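Local atomic coordinates of heavy metal cation tricomponent efflux pump ZneA(CzcA-like) (Cupriavidus metallidurans, PDB entry 4K0J), a protein that exports zinc ions as a Zn(II)/proton antiporter of the RND superfamily, a trimeric pump of the inner membrane that forms part of a tricomponent efflux system. Residues A38-A43 against P383-S388; I42-S47 against Q454-K459; P77-M82 against I93-K98; S132-I137 against D654-K659. One frame throughout, in Å; residues are numbered along the deposited sequence.

Leaving strand 36-37, the chain runs through residues 38-47, from which two contacts start: contact 1 closes a long loop back from 383-388, and contact 2, sharing Ile42 and Ala43, a longer one from 454-459. Contact 3 is a local hairpin that falls within both loops; its strand 90-97 pairs with strand 46-52, so contacts 2 and 3 reach one sheet. Contact 4 begins after the hairpin and ends at 654-659, crossing contacts 1 and 2. Around Ala43 three of them meet, since Ala43 packs on Pro133 and Asp41 is hydrogen-bonded to Ser132. Together they tie membrane-side segments to the periplasmic sheets and to helix 653-660.

Contact 1. Residues A38-A43 against P383-S388; sequences AYPDIA and PANLLS
Ala38 and Pro40 pack on Asn385, Leu386 and Leu387 in a buried, largely apolar contact at the boundary of the membrane and periplasmic parts, where the link between strands 36-37 and 46-52 passes the start of helix 386-389. Pro40 touches two of these side chains. Its CG comes obliquely to the Asn385 amide, 3.2 Å from ND2 and 3.4 Å from OD1, a van der Waals approach; ND2 also makes weak hydrogen bonds with Lys459 O and Leu460 O. Next to it, Pro40 CD lies 3.9 Å from Leu387 CD1. The first torsion of Leu387 (chi1 -75°) sets CG beside its own backbone N, and from there CD1 also borders the carbonyl oxygen of Ala38 at 3.5 Å. On the far flank the methyl CB of Ala38 meets Leu386 CD1 at 3.8 Å, and both residues lean on Thr330 of helix 323-353. Asn385 holds the N-cap position without a side-chain cap. On either side of it in sequence, backbone hydrogen bonds of Ala384 with Pro35 and of Leu386 with Glu37 join the neighbouring strands. The contact sits at the end of the short parallel pair 36-37 with 384-385, where the second strand leads into a predicted transmembrane helix of the RND permease fold.

Contact 2. Residues I42-S47 against Q454-K459; sequences IADTTS and QRIEYK
Lys459 reaches from helix 455-460 to the chain at 42-44, where its ammonium group meets three oxygens. NZ gives hydrogen bonds to Ile42 O at 3.1 Å and to Ala43 O at 2.7 Å, and forms a salt bridge with Asp44 OD2 at 2.6 Å. Both carbonyls are met from above their planes, by 46° and 52°, and not on a lone pair. The lysine chain is extended beyond CG, which carries NZ across to this cluster, and it crosses the Asp44 side chain at about a right angle. Two consecutive carbonyl oxygens and a carboxylate oxygen thus share one donor group. Beside it the contact turns apolar: Ile42 CG2, anti to its backbone N, touches Ile456 CG2 at 3.5 Å, and the same methyl also packs near Val656 of helix 653-660. Within the helix, Lys459 N bonds to Arg455 O, while Arg455 NH2 makes a weak salt bridge to Glu457 OE1 at 3.3 Å; Arg455 also has a long, weak ion pair with Glu850. The chemistry suggests a largely charge-compensated grip: the carboxylate and two carbonyl dipoles would favour the protonated lysine, and the chain at 42-44 is held to the membrane-side helix just before strand 46-52 begins.

Contact 3. Residues P77-M82 against I93-K98; sequences PGMHVM and ITVVFK
Val81 and Val96 pair side by side on one face of a beta hairpin, Met82 and Val95 on the other, and a classic beta bulge reshapes the ladder beside them. Val96 O accepts from both bulge residues: His80 N in the carbonyl plane, on a lone pair, and Val81 N tilted 31° from that plane, each at 2.9 Å. Val96 N returns a bond to Val81 O, and Lys98 N reaches Gly78 O at the open end. On the Met82 side, the thioether chain is a long ridge. Met82 CG rests on Val95 CG2 at 3.7 Å, and the chain, extended beyond CG, carries CE to Ile93 CG2. Val95 works in two directions: CG1 meets Met79 CG at 3.9 Å, the side chains about at right angles, and lies 3.6 Å above one face of the Phe97 ring, offset toward its rim. The edge of that ring receives Pro77 O, near its plane. Helix 62-73 covers this side through Met82, Ile93 and Val95. On the other side Val81 CB fits against Val96 CG1, while His80, CG anti to its N (chi1 179°), presents its ring edge to Val96 CG2; Lys98 CE comes obliquely to His80 CD2 at 3.5 Å. Backbone bonds thus set the register, and apolar packing under helix 62-73 gives the hairpin an oily face, with polar groups gathered at the bulged end.

Contact 4. Residues S132-I137 against D654-K659; sequences SPIGEI and DGVLDK
Pro133 lies against the backbone of helix 653-660 at Gly655, and this is the tight part of the contact. Its CB is 3.5 Å from Gly655 C and 3.6 Å from Val656 N; with no side chain on Gly655, the ring can settle directly on the helix backbone. CG of the same ring looks on to Val656 CB at 4.2 Å. Next along the chain, Ile134 CG2 meets Val656 CG1 at 4.0 Å, the two side chains crossing at a slant. Chi1 of Ile134 (65°) puts CG1 between N and the carbonyl carbon, leaving CG2 beside N and facing the valine. What presents these residues is a type I turn from Ser132 to Gly135, closed by Gly135 N to Ser132 O at 2.7 Å. It is joined by an ST turn in which Ile134 N points almost straight (173°) at Ser132 OG, an oxygen also bonded to Asp41. Here the chain turns a corner before strand 135-143.

The Lys659 side is looser and partly exposed. Only its aliphatic part approaches, CG standing 4.2 Å from Pro133 CG, while the bent chain continues past toward Thr46 and Gln48 of strand 46-52. Buried polar groups are satisfied elsewhere: Asp654 by Ser649 and Gln558, and Ile134 O by Arg323. Since the two segments meet through van der Waals surfaces alone, the chemistry implies an apolar, shape-dependent seam between the turn before strand 135-143 and helix 653-660.

Contact 1. Residues A38-A43 against P383-S388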
# COMPACT_ATOMS: atom_id res chain seq x y z
N ALA C 38 4.09 -24.40 -13.46
CA ALA C 38 4.98 -25.37 -14.10
C ALA C 38 6.40 -24.83 -14.18
O ALA C 38 7.37 -25.59 -14.17
CB ALA C 38 4.47 -25.73 -15.48
N TYR C 39 6.52 -23.51 -14.29
CA TYR C 39 7.81 -22.85 -14.29
C TYR C 39 7.68 -21.65 -13.37
O TYR C 39 7.22 -20.59 -13.80
CB TYR C 39 8.18 -22.40 -15.70
CG TYR C 39 9.66 -22.11 -15.90
CD1 TYR C 39 10.44 -22.96 -16.66
CD2 TYR C 39 10.26 -21.00 -15.33
CE1 TYR C 39 11.78 -22.72 -16.85
CE2 TYR C 39 11.60 -20.75 -15.51
CZ TYR C 39 12.36 -21.61 -16.27
OH TYR C 39 13.71 -21.37 -16.46
N PRO C 40 8.07 -21.82 -12.10
CA PRO C 40 7.90 -20.82 -11.04
C PRO C 40 8.51 -19.48 -11.45
O PRO C 40 9.51 -19.48 -12.16
CB PRO C 40 8.70 -21.41 -9.88
CG PRO C 40 8.71 -22.87 -10.13
CD PRO C 40 8.77 -23.02 -11.61
N ASP C 41 7.91 -18.38 -11.01
CA ASP C 41 8.44 -17.05 -11.32
C ASP C 41 9.83 -16.90 -10.72
O ASP C 41 9.99 -16.39 -9.61
CB ASP C 41 7.50 -15.95 -10.83
CG ASP C 41 7.72 -14.64 -11.55
OD1 ASP C 41 6.72 -14.07 -12.05
OD2 ASP C 41 8.87 -14.16 -11.60
N ILE C 42 10.82 -17.37 -11.47
CA ILE C 42 12.22 -17.37 -11.06
C ILE C 42 12.73 -15.96 -10.86
O ILE C 42 13.57 -15.71 -10.00
CB ILE C 42 13.08 -18.08 -12.13
CG1 ILE C 42 12.67 -19.55 -12.26
CG2 ILE C 42 14.55 -17.99 -11.80
CD1 ILE C 42 12.55 -20.26 -10.93
N ALA C 43 12.19 -15.04 -11.66
CA ALA C 43 12.62 -13.64 -11.68
C ALA C 43 12.68 -12.97 -10.32
O ALA C 43 12.01 -13.39 -9.37
CB ALA C 43 11.71 -12.84 -12.59
N PRO C 383 1.55 -22.34 -3.64
CA PRO C 383 1.22 -22.85 -4.97
C PRO C 383 1.51 -24.34 -5.11
O PRO C 383 2.03 -24.96 -4.18
CB PRO C 383 2.16 -22.06 -5.89
CG PRO C 383 3.32 -21.74 -5.02
CD PRO C 383 2.73 -21.47 -3.66
N ALA C 384 1.17 -24.90 -6.27
CA ALA C 384 1.47 -26.29 -6.56
C ALA C 384 2.53 -26.38 -7.65
O ALA C 384 2.24 -26.71 -8.80
CB ALA C 384 0.21 -27.01 -6.98
N ASN C 385 3.77 -26.07 -7.28
CA ASN C 385 4.91 -26.27 -8.17
C ASN C 385 5.01 -27.71 -8.66
O ASN C 385 5.30 -28.62 -7.89
CB ASN C 385 6.21 -25.89 -7.46
CG ASN C 385 6.66 -24.48 -7.76
OD1 ASN C 385 5.94 -23.71 -8.40
ND2 ASN C 385 7.85 -24.13 -7.29
N LEU C 386 4.78 -27.90 -9.95
CA LEU C 386 4.88 -29.23 -10.53
C LEU C 386 6.33 -29.69 -10.58
O LEU C 386 6.61 -30.88 -10.45
CB LEU C 386 4.28 -29.22 -11.93
CG LEU C 386 2.85 -28.67 -11.98
CD1 LEU C 386 2.51 -28.17 -13.38
CD2 LEU C 386 1.85 -29.72 -11.52
N LEU C 387 7.25 -28.74 -10.76
CA LEU C 387 8.68 -29.06 -10.81
C LEU C 387 9.18 -29.66 -9.51
O LEU C 387 10.11 -30.47 -9.51
CB LEU C 387 9.50 -27.82 -11.15
CG LEU C 387 9.48 -27.31 -12.59
CD1 LEU C 387 10.54 -26.24 -12.81
CD2 LEU C 387 9.65 -28.46 -13.57
N SER C 388 8.59 -29.24 -8.39
CA SER C 388 9.03 -29.70 -7.08
C SER C 388 8.13 -30.79 -6.50
O SER C 388 8.57 -31.59 -5.68
CB SER C 388 9.17 -28.52 -6.12
OG SER C 388 7.91 -28.01 -5.74

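Contact 2. Residues I42-S47 against Q454-K459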
# COMPACT_ATOMS: atom_id res chain seq x y z
N ILE C 42 10.82 -17.37 -11.47
CA ILE C 42 12.22 -17.37 -11.06
C ILE C 42 12.73 -15.96 -10.86
O ILE C 42 13.57 -15.71 -10.00
CB ILE C 42 13.08 -18.08 -12.13
CG1 ILE C 42 12.67 -19.55 -12.26
CG2 ILE C 42 14.55 -17.99 -11.80
CD1 ILE C 42 12.55 -20.26 -10.93
N ALA C 43 12.19 -15.04 -11.66
CA ALA C 43 12.62 -13.64 -11.68
C ALA C 43 12.68 -12.97 -10.32
O ALA C 43 12.01 -13.39 -9.37
CB ALA C 43 11.71 -12.84 -12.59
N ASP C 44 13.49 -11.92 -10.23
CA ASP C 44 13.55 -11.07 -9.06
C ASP C 44 12.71 -9.82 -9.33
O ASP C 44 12.34 -9.55 -10.48
CB ASP C 44 14.99 -10.68 -8.75
CG ASP C 44 15.89 -11.90 -8.58
OD1 ASP C 44 17.05 -11.85 -9.05
OD2 ASP C 44 15.43 -12.89 -7.97
N THR C 45 12.40 -9.06 -8.28
CA THR C 45 11.58 -7.87 -8.42
C THR C 45 12.32 -6.76 -9.16
O THR C 45 13.19 -6.10 -8.59
CB THR C 45 11.14 -7.35 -7.06
OG1 THR C 45 10.84 -8.46 -6.21
CG2 THR C 45 9.91 -6.48 -7.20
N THR C 46 11.96 -6.55 -10.42
CA THR C 46 12.62 -5.55 -11.25
C THR C 46 11.64 -4.63 -11.99
O THR C 46 10.48 -4.98 -12.19
CB THR C 46 13.55 -6.21 -12.29
OG1 THR C 46 14.01 -5.21 -13.21
CG2 THR C 46 12.81 -7.29 -13.07
N SER C 47 12.13 -3.46 -12.38
CA SER C 47 11.34 -2.53 -13.16
C SER C 47 12.27 -1.57 -13.90
O SER C 47 13.30 -1.16 -13.36
CB SER C 47 10.38 -1.75 -12.27
OG SER C 47 9.51 -0.96 -13.05
N GLN C 454 17.31 -17.69 -0.39
CA GLN C 454 16.29 -16.83 -0.97
C GLN C 454 16.40 -16.81 -2.49
O GLN C 454 17.00 -17.71 -3.08
CB GLN C 454 16.42 -15.41 -0.40
CG GLN C 454 16.30 -15.34 1.12
CD GLN C 454 16.65 -13.97 1.68
OE1 GLN C 454 17.27 -13.14 1.00
NE2 GLN C 454 16.26 -13.72 2.92
N ARG C 455 15.81 -15.80 -3.11
CA ARG C 455 15.84 -15.63 -4.56
C ARG C 455 15.35 -16.85 -5.34
O ARG C 455 14.36 -17.49 -4.97
CB ARG C 455 17.25 -15.27 -5.04
CG ARG C 455 17.92 -14.11 -4.31
CD ARG C 455 19.33 -13.91 -4.84
NE ARG C 455 19.97 -15.18 -5.16
CZ ARG C 455 21.15 -15.30 -5.76
NH1 ARG C 455 21.83 -14.23 -6.12
NH2 ARG C 455 21.64 -16.51 -6.02
N ILE C 456 16.07 -17.16 -6.41
CA ILE C 456 15.66 -18.18 -7.36
C ILE C 456 15.75 -19.60 -6.79
O ILE C 456 14.87 -20.43 -7.04
CB ILE C 456 16.45 -18.05 -8.69
CG1 ILE C 456 17.90 -18.50 -8.53
CG2 ILE C 456 16.44 -16.60 -9.17
CD1 ILE C 456 18.80 -17.96 -9.62
N GLU C 457 16.80 -19.88 -6.02
CA GLU C 457 17.00 -21.21 -5.45
C GLU C 457 15.95 -21.49 -4.38
O GLU C 457 15.74 -22.63 -3.98
CB GLU C 457 18.41 -21.37 -4.89
CG GLU C 457 18.77 -20.42 -3.76
CD GLU C 457 19.36 -19.11 -4.26
OE1 GLU C 457 19.35 -18.87 -5.48
OE2 GLU C 457 19.84 -18.33 -3.41
N TYR C 458 15.29 -20.43 -3.93
CA TYR C 458 14.16 -20.58 -3.02
C TYR C 458 12.87 -20.74 -3.80
O TYR C 458 12.11 -21.68 -3.55
CB TYR C 458 14.07 -19.38 -2.07
CG TYR C 458 12.78 -19.33 -1.28
CD1 TYR C 458 12.65 -20.03 -0.09
CD2 TYR C 458 11.70 -18.58 -1.72
CE1 TYR C 458 11.47 -19.98 0.64
CE2 TYR C 458 10.53 -18.52 -1.01
CZ TYR C 458 10.42 -19.22 0.17
OH TYR C 458 9.24 -19.16 0.88
N LYS C 459 12.61 -19.84 -4.75
CA LYS C 459 11.39 -19.90 -5.56
C LYS C 459 11.23 -21.26 -6.23
O LYS C 459 10.12 -21.78 -6.36
CB LYS C 459 11.39 -18.80 -6.62
CG LYS C 459 11.39 -17.39 -6.07
CD LYS C 459 12.02 -16.41 -7.06
CE LYS C 459 12.42 -15.12 -6.37
NZ LYS C 459 13.34 -14.30 -7.21

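Contact 3. Residues P77-M82 against I93-K98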
# COMPACT_ATOMS: atom_id res chain seq x y z
N PRO C 77 14.44 3.34 -2.37
CA PRO C 77 14.51 2.33 -1.31
C PRO C 77 14.39 0.93 -1.88
O PRO C 77 13.71 0.72 -2.88
CB PRO C 77 13.29 2.66 -0.45
CG PRO C 77 12.37 3.39 -1.35
CD PRO C 77 13.26 4.21 -2.22
N GLY C 78 15.06 -0.03 -1.24
CA GLY C 78 14.97 -1.42 -1.63
C GLY C 78 15.72 -1.74 -2.91
O GLY C 78 15.60 -2.84 -3.44
N MET C 79 16.51 -0.79 -3.40
CA MET C 79 17.29 -1.02 -4.61
C MET C 79 18.40 -2.03 -4.36
O MET C 79 19.01 -2.04 -3.29
CB MET C 79 17.88 0.30 -5.11
CG MET C 79 18.50 0.20 -6.49
SD MET C 79 20.15 0.89 -6.58
CE MET C 79 21.08 -0.32 -5.64
N HIS C 80 18.67 -2.88 -5.34
CA HIS C 80 19.73 -3.88 -5.23
C HIS C 80 20.79 -3.70 -6.31
O HIS C 80 21.95 -3.46 -6.01
CB HIS C 80 19.16 -5.29 -5.30
CG HIS C 80 20.20 -6.36 -5.20
ND1 HIS C 80 20.32 -7.37 -6.14
CD2 HIS C 80 21.17 -6.59 -4.28
CE1 HIS C 80 21.32 -8.17 -5.80
NE2 HIS C 80 21.84 -7.72 -4.67
N VAL C 81 20.37 -3.82 -7.57
CA VAL C 81 21.27 -3.61 -8.70
C VAL C 81 20.69 -2.56 -9.63
O VAL C 81 19.51 -2.60 -9.96
CB VAL C 81 21.49 -4.91 -9.49
CG1 VAL C 81 22.44 -4.67 -10.65
CG2 VAL C 81 22.03 -6.00 -8.59
N MET C 82 21.53 -1.61 -10.05
CA MET C 82 21.06 -0.57 -10.95
C MET C 82 21.87 -0.48 -12.24
O MET C 82 23.04 -0.11 -12.22
CB MET C 82 21.04 0.79 -10.26
CG MET C 82 20.15 1.78 -10.98
SD MET C 82 20.63 3.49 -10.68
CE MET C 82 19.44 4.32 -11.72
N ILE C 93 16.56 2.58 -18.28
CA ILE C 93 17.25 2.29 -17.03
C ILE C 93 16.61 1.13 -16.30
O ILE C 93 15.43 1.18 -15.97
CB ILE C 93 17.24 3.52 -16.11
CG1 ILE C 93 18.13 4.63 -16.68
CG2 ILE C 93 17.67 3.14 -14.70
CD1 ILE C 93 18.12 5.91 -15.88
N THR C 94 17.38 0.08 -16.06
CA THR C 94 16.87 -1.10 -15.37
C THR C 94 17.20 -1.03 -13.88
O THR C 94 18.34 -0.77 -13.51
CB THR C 94 17.43 -2.40 -15.98
OG1 THR C 94 16.93 -2.56 -17.31
CG2 THR C 94 17.00 -3.60 -15.15
N VAL C 95 16.20 -1.26 -13.04
CA VAL C 95 16.44 -1.36 -11.60
C VAL C 95 15.90 -2.67 -11.05
O VAL C 95 14.72 -2.96 -11.19
CB VAL C 95 15.78 -0.21 -10.81
CG1 VAL C 95 15.83 -0.50 -9.31
CG2 VAL C 95 16.48 1.10 -11.12
N VAL C 96 16.77 -3.46 -10.43
CA VAL C 96 16.34 -4.65 -9.72
C VAL C 96 16.47 -4.41 -8.22
O VAL C 96 17.44 -3.79 -7.77
CB VAL C 96 17.11 -5.92 -10.19
CG1 VAL C 96 18.22 -5.55 -11.16
CG2 VAL C 96 17.65 -6.71 -9.01
N PHE C 97 15.48 -4.88 -7.47
CA PHE C 97 15.35 -4.58 -6.04
C PHE C 97 15.82 -5.73 -5.15
O PHE C 97 16.17 -6.80 -5.63
CB PHE C 97 13.90 -4.24 -5.71
CG PHE C 97 13.41 -2.98 -6.35
CD1 PHE C 97 13.03 -2.96 -7.68
CD2 PHE C 97 13.30 -1.81 -5.61
CE1 PHE C 97 12.57 -1.80 -8.27
CE2 PHE C 97 12.83 -0.65 -6.20
CZ PHE C 97 12.47 -0.64 -7.53
N LYS C 98 15.82 -5.48 -3.84
CA LYS C 98 16.15 -6.53 -2.87
C LYS C 98 14.94 -7.45 -2.75
O LYS C 98 13.87 -7.12 -3.23
CB LYS C 98 16.50 -5.92 -1.51
CG LYS C 98 17.99 -5.74 -1.26
CD LYS C 98 18.71 -7.09 -1.18
CE LYS C 98 20.20 -6.91 -0.93
NZ LYS C 98 20.93 -8.21 -0.97

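Contact 4. Residues S132-I137 against D654-K659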
# COMPACT_ATOMS: atom_id res chain seq x y z
N SER C 132 7.03 -10.14 -15.55
CA SER C 132 8.26 -10.87 -15.32
C SER C 132 8.91 -11.17 -16.66
O SER C 132 8.22 -11.25 -17.68
CB SER C 132 7.96 -12.17 -14.58
OG SER C 132 9.07 -13.05 -14.58
N PRO C 133 10.24 -11.34 -16.67
CA PRO C 133 10.96 -11.78 -17.87
C PRO C 133 10.48 -13.12 -18.40
O PRO C 133 10.86 -13.52 -19.50
CB PRO C 133 12.41 -11.90 -17.38
CG PRO C 133 12.31 -11.94 -15.89
CD PRO C 133 11.17 -11.06 -15.56
N ILE C 134 9.65 -13.81 -17.63
CA ILE C 134 8.99 -15.03 -18.09
C ILE C 134 7.48 -14.81 -18.25
O ILE C 134 6.70 -15.76 -18.18
CB ILE C 134 9.20 -16.20 -17.11
CG1 ILE C 134 8.52 -15.92 -15.77
CG2 ILE C 134 10.68 -16.46 -16.92
CD1 ILE C 134 8.30 -17.16 -14.95
N GLY C 135 7.08 -13.57 -18.48
CA GLY C 135 5.68 -13.24 -18.64
C GLY C 135 5.19 -13.37 -20.07
O GLY C 135 3.99 -13.28 -20.32
N GLU C 136 6.11 -13.59 -21.00
CA GLU C 136 5.78 -13.62 -22.42
C GLU C 136 5.19 -14.98 -22.81
O GLU C 136 5.87 -15.83 -23.38
CB GLU C 136 7.04 -13.32 -23.23
CG GLU C 136 7.69 -11.99 -22.86
CD GLU C 136 9.16 -11.94 -23.21
OE1 GLU C 136 9.84 -12.98 -23.11
OE2 GLU C 136 9.63 -10.85 -23.59
N ILE C 137 3.90 -15.15 -22.53
CA ILE C 137 3.32 -16.49 -22.48
C ILE C 137 2.67 -16.98 -23.77
O ILE C 137 2.37 -18.17 -23.90
CB ILE C 137 2.30 -16.61 -21.34
CG1 ILE C 137 1.23 -15.53 -21.46
CG2 ILE C 137 3.00 -16.52 -19.99
CD1 ILE C 137 0.18 -15.61 -20.36
N ASP C 654 16.40 -16.73 -20.62
CA ASP C 654 17.21 -15.65 -21.18
C ASP C 654 16.86 -14.31 -20.53
O ASP C 654 17.74 -13.50 -20.23
CB ASP C 654 16.98 -15.56 -22.69
CG ASP C 654 17.93 -14.60 -23.37
OD1 ASP C 654 19.04 -15.02 -23.74
OD2 ASP C 654 17.56 -13.42 -23.54
N GLY C 655 15.56 -14.10 -20.31
CA GLY C 655 15.08 -12.90 -19.66
C GLY C 655 15.65 -12.70 -18.27
O GLY C 655 16.20 -11.65 -17.97
N VAL C 656 15.51 -13.72 -17.43
CA VAL C 656 15.98 -13.63 -16.05
C VAL C 656 17.51 -13.57 -16.00
O VAL C 656 18.07 -12.90 -15.14
CB VAL C 656 15.38 -14.76 -15.14
CG1 VAL C 656 14.50 -15.69 -15.94
CG2 VAL C 656 16.48 -15.53 -14.41
N LEU C 657 18.16 -14.25 -16.94
CA LEU C 657 19.61 -14.15 -17.07
C LEU C 657 20.01 -12.70 -17.30
O LEU C 657 20.96 -12.21 -16.71
CB LEU C 657 20.12 -14.97 -18.25
CG LEU C 657 20.25 -16.47 -18.05
CD1 LEU C 657 21.04 -17.08 -19.19
CD2 LEU C 657 20.90 -16.77 -16.70
N ASP C 658 19.26 -12.04 -18.18
CA ASP C 658 19.54 -10.65 -18.52
C ASP C 658 19.26 -9.70 -17.36
O ASP C 658 20.09 -8.85 -17.04
CB ASP C 658 18.72 -10.23 -19.73
CG ASP C 658 19.05 -8.84 -20.20
OD1 ASP C 658 18.47 -7.87 -19.67
OD2 ASP C 658 19.90 -8.72 -21.10
N LYS C 659 18.09 -9.83 -16.75
CA LYS C 659 17.72 -8.97 -15.63
C LYS C 659 18.67 -9.17 -14.46
O LYS C 659 18.88 -8.26 -13.66
CB LYS C 659 16.28 -9.25 -15.20
CG LYS C 659 15.20 -8.85 -16.20
CD LYS C 659 14.90 -7.37 -16.11
CE LYS C 659 14.20 -6.90 -17.37
NZ LYS C 659 14.20 -5.41 -17.46